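Local coordinates for hypothetical protein Atu0636 (Agrobacterium tumefaciens, PDB 2OZV) that is predicted to act as an S-adenosylmethionine-dependent O-methyltransferase, although its substrate is not established, at residues R39-G44 and H117-N122. Sequence-based numbering, arbitrary orientation.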
ATOM      1  N   ARG B  39      -2.913  24.481 -15.745  1.00 45.69           N
ATOM      2  CA  ARG B  39      -2.863  23.705 -16.957  1.00 45.32           C
ATOM      3  C   ARG B  39      -2.761  22.252 -16.546  1.00 45.35           C
ATOM      4  O   ARG B  39      -1.898  21.893 -15.733  1.00 45.21           O
ATOM      5  CB  ARG B  39      -1.669  24.123 -17.810  1.00 45.01           C
ATOM      6  CG  ARG B  39      -1.777  25.608 -18.339  1.00 44.38           C
ATOM      7  CD  ARG B  39      -0.663  25.948 -19.277  1.00 46.08           C
ATOM      8  NE  ARG B  39       0.670  25.895 -18.655  1.00 46.12           N
ATOM      9  CZ  ARG B  39       1.386  26.959 -18.290  1.00 46.85           C
ATOM     10  NH1 ARG B  39       0.909  28.196 -18.453  1.00 49.73           N
ATOM     11  NH2 ARG B  39       2.595  26.796 -17.768  1.00 45.35           N
ATOM     12  N   ILE B  40      -3.654  21.436 -17.094  1.00 45.07           N
ATOM     13  CA  ILE B  40      -3.748  20.028 -16.693  1.00 45.27           C
ATOM     14  C   ILE B  40      -3.612  19.137 -17.911  1.00 45.05           C
ATOM     15  O   ILE B  40      -4.296  19.357 -18.909  1.00 45.48           O
ATOM     16  CB  ILE B  40      -5.103  19.760 -16.009  1.00 46.39           C
ATOM     17  CG1 ILE B  40      -5.232  20.609 -14.730  1.00 50.68           C
ATOM     18  CG2 ILE B  40      -5.230  18.226 -15.689  1.00 47.70           C
ATOM     19  CD1 ILE B  40      -6.615  20.980 -14.441  1.00 55.08           C
ATOM     20  N   ALA B  41      -2.738  18.131 -17.840  1.00 44.18           N
ATOM     21  CA  ALA B  41      -2.635  17.116 -18.894  1.00 44.85           C
ATOM     22  C   ALA B  41      -3.299  15.829 -18.425  1.00 45.61           C
ATOM     23  O   ALA B  41      -3.041  15.382 -17.298  1.00 46.30           O
ATOM     24  CB  ALA B  41      -1.165  16.840 -19.258  1.00 45.40           C
ATOM     25  N   ASP B  42      -4.139  15.251 -19.289  1.00 45.13           N
ATOM     26  CA  ASP B  42      -4.761  13.945 -19.046  1.00 46.52           C
ATOM     27  C   ASP B  42      -4.090  12.996 -20.024  1.00 46.39           C
ATOM     28  O   ASP B  42      -4.288  13.110 -21.244  1.00 45.90           O
ATOM     29  CB  ASP B  42      -6.286  14.066 -19.274  1.00 46.19           C
ATOM     30  CG  ASP B  42      -7.071  12.774 -19.003  1.00 50.05           C
ATOM     31  OD1 ASP B  42      -6.461  11.705 -18.852  1.00 53.14           O
ATOM     32  OD2 ASP B  42      -8.331  12.872 -19.033  1.00 53.63           O
ATOM     33  N   LEU B  43      -3.252  12.094 -19.505  1.00 47.25           N
ATOM     34  CA  LEU B  43      -2.439  11.211 -20.355  1.00 50.63           C
ATOM     35  C   LEU B  43      -3.262  10.044 -20.841  1.00 52.90           C
ATOM     36  O   LEU B  43      -2.849   9.258 -21.695  1.00 53.43           O
ATOM     37  CB  LEU B  43      -1.166  10.736 -19.658  1.00 50.63           C
ATOM     38  CG  LEU B  43      -0.124  11.784 -19.279  1.00 54.00           C
ATOM     39  CD1 LEU B  43       1.161  11.080 -18.860  1.00 54.18           C
ATOM     40  CD2 LEU B  43       0.148  12.785 -20.408  1.00 56.37           C
ATOM     41  N   GLY B  44      -4.432   9.950 -20.214  0.50 55.03           N
ATOM     42  CA  GLY B  44      -5.643   9.417 -20.798  0.50 57.03           C
ATOM     43  C   GLY B  44      -5.684   7.992 -21.243  0.50 57.75           C
ATOM     44  O   GLY B  44      -5.320   7.668 -22.370  0.50 59.21           O
ATOM     45  N   HIS B 117       0.754  22.093 -14.607  1.00 43.99           N
ATOM     46  CA  HIS B 117       0.645  22.142 -13.144  1.00 44.22           C
ATOM     47  C   HIS B 117       0.178  20.805 -12.564  1.00 44.03           C
ATOM     48  O   HIS B 117       0.430  20.513 -11.395  1.00 44.56           O
ATOM     49  CB  HIS B 117      -0.339  23.237 -12.747  1.00 44.41           C
ATOM     50  CG  HIS B 117       0.074  24.607 -13.228  1.00 44.41           C
ATOM     51  ND1 HIS B 117      -0.509  25.211 -14.330  1.00 45.11           N
ATOM     52  CD2 HIS B 117       1.026  25.462 -12.783  1.00 46.50           C
ATOM     53  CE1 HIS B 117       0.055  26.399 -14.520  1.00 44.41           C
ATOM     54  NE2 HIS B 117       0.991  26.571 -13.598  1.00 43.68           N
ATOM     55  N   HIS B 118      -0.559  20.047 -13.381  1.00 44.65           N
ATOM     56  CA  HIS B 118      -1.097  18.743 -12.986  1.00 45.25           C
ATOM     57  C   HIS B 118      -0.986  17.818 -14.156  1.00 44.90           C
ATOM     58  O   HIS B 118      -1.272  18.197 -15.308  1.00 44.32           O
ATOM     59  CB  HIS B 118      -2.592  18.855 -12.617  1.00 45.41           C
ATOM     60  CG  HIS B 118      -2.839  19.702 -11.421  1.00 46.53           C
ATOM     61  ND1 HIS B 118      -2.886  19.185 -10.143  1.00 46.52           N
ATOM     62  CD2 HIS B 118      -3.076  21.036 -11.300  1.00 46.88           C
ATOM     63  CE1 HIS B 118      -3.096  20.166  -9.280  1.00 48.97           C
ATOM     64  NE2 HIS B 118      -3.213  21.299  -9.956  1.00 48.55           N
ATOM     65  N   VAL B 119      -0.615  16.574 -13.878  1.00 44.82           N
ATOM     66  CA  VAL B 119      -0.780  15.507 -14.853  1.00 44.43           C
ATOM     67  C   VAL B 119      -1.603  14.405 -14.195  1.00 45.38           C
ATOM     68  O   VAL B 119      -1.283  13.986 -13.086  1.00 45.08           O
ATOM     69  CB  VAL B 119       0.568  14.925 -15.334  1.00 45.30           C
ATOM     70  CG1 VAL B 119       0.345  13.827 -16.347  1.00 45.04           C
ATOM     71  CG2 VAL B 119       1.430  16.073 -15.967  1.00 43.70           C
ATOM     72  N   ILE B 120      -2.667  14.013 -14.870  1.00 43.75           N
ATOM     73  CA  ILE B 120      -3.533  12.947 -14.391  1.00 44.66           C
ATOM     74  C   ILE B 120      -3.530  11.734 -15.298  1.00 45.29           C
ATOM     75  O   ILE B 120      -3.416  11.841 -16.535  1.00 44.76           O
ATOM     76  CB  ILE B 120      -4.980  13.468 -14.105  1.00 45.20           C
ATOM     77  CG1 ILE B 120      -5.796  13.687 -15.388  1.00 44.39           C
ATOM     78  CG2 ILE B 120      -4.928  14.788 -13.275  1.00 43.53           C
ATOM     79  CD1 ILE B 120      -7.234  14.238 -15.115  1.00 44.94           C
HETATM   80  N   MSE B 121      -3.698  10.541 -14.710  1.00 44.17           N
HETATM   81  CA  MSE B 121      -3.624   9.341 -15.535  1.00 45.82           C
HETATM   82  C   MSE B 121      -4.378   8.174 -14.910  1.00 46.05           C
HETATM   83  O   MSE B 121      -4.441   8.035 -13.681  1.00 45.43           O
HETATM   84  CB  MSE B 121      -2.148   8.930 -15.772  1.00 45.08           C
HETATM   85  CG  MSE B 121      -1.420   8.604 -14.467  1.00 44.47           C
HETATM   86 SE   MSE B 121       0.470   8.082 -14.862  1.00 56.46          SE
HETATM   87  CE  MSE B 121       1.173   9.703 -15.586  1.00 50.99           C
ATOM     88  N   ASN B 122      -4.922   7.336 -15.783  1.00 46.33           N
ATOM     89  CA  ASN B 122      -5.535   6.070 -15.414  1.00 47.89           C
ATOM     90  C   ASN B 122      -5.097   5.042 -16.459  1.00 49.26           C
ATOM     91  O   ASN B 122      -5.869   4.747 -17.377  1.00 48.70           O
ATOM     92  CB  ASN B 122      -7.055   6.192 -15.416  1.00 48.17           C
ATOM     93  CG  ASN B 122      -7.741   4.882 -15.015  1.00 48.39           C
ATOM     94  OD1 ASN B 122      -7.077   3.919 -14.641  1.00 50.46           O
ATOM     95  ND2 ASN B 122      -9.039   4.869 -15.074  1.00 51.49           N
TER
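CE1 of the H117 imidazole lies over the centre of one face of the R39 guanidinium, 4.0 Å from CZ, with the two planes 36° apart. At its edge the same ring takes a hydrogen bond: R39 N donates almost in the ring plane to H117 ND1 (2.9 Å), a position reached because CG of H117 turns anti to its own carbonyl carbon (chi1 -60°). R39 NE is held by the carbonyl of H115, while R39 O accepts from both H117 N and H118 N. Beyond this end the strands run parallel, joined by hydrogen bonds from A41 N to H118 O, from I120 N to A41 O (2.8 Å) and from L43 N to I120 O. On one face of the sheet CG1 of I40 rests against H118 CB, and CG1 of I120 lies 3.9 Å from D42 CB, under helix 49-57; D42 OD2 accepts from G51 N and H118 NE2 bonds to D34. A41 and V119 point to the other face; just past the strand, L43 meets V119 CG1 through CG and CE of the selenomethionine M121 through CD1 (3.6 Å), and V119 and M121 also touch helix 148-159. These are central neighbouring strands of a Rossmann-like methyltransferase sheet, and G44 opens a glycine-rich turn that, as in related enzymes, probably borders the S-adenosylmethionine pocket.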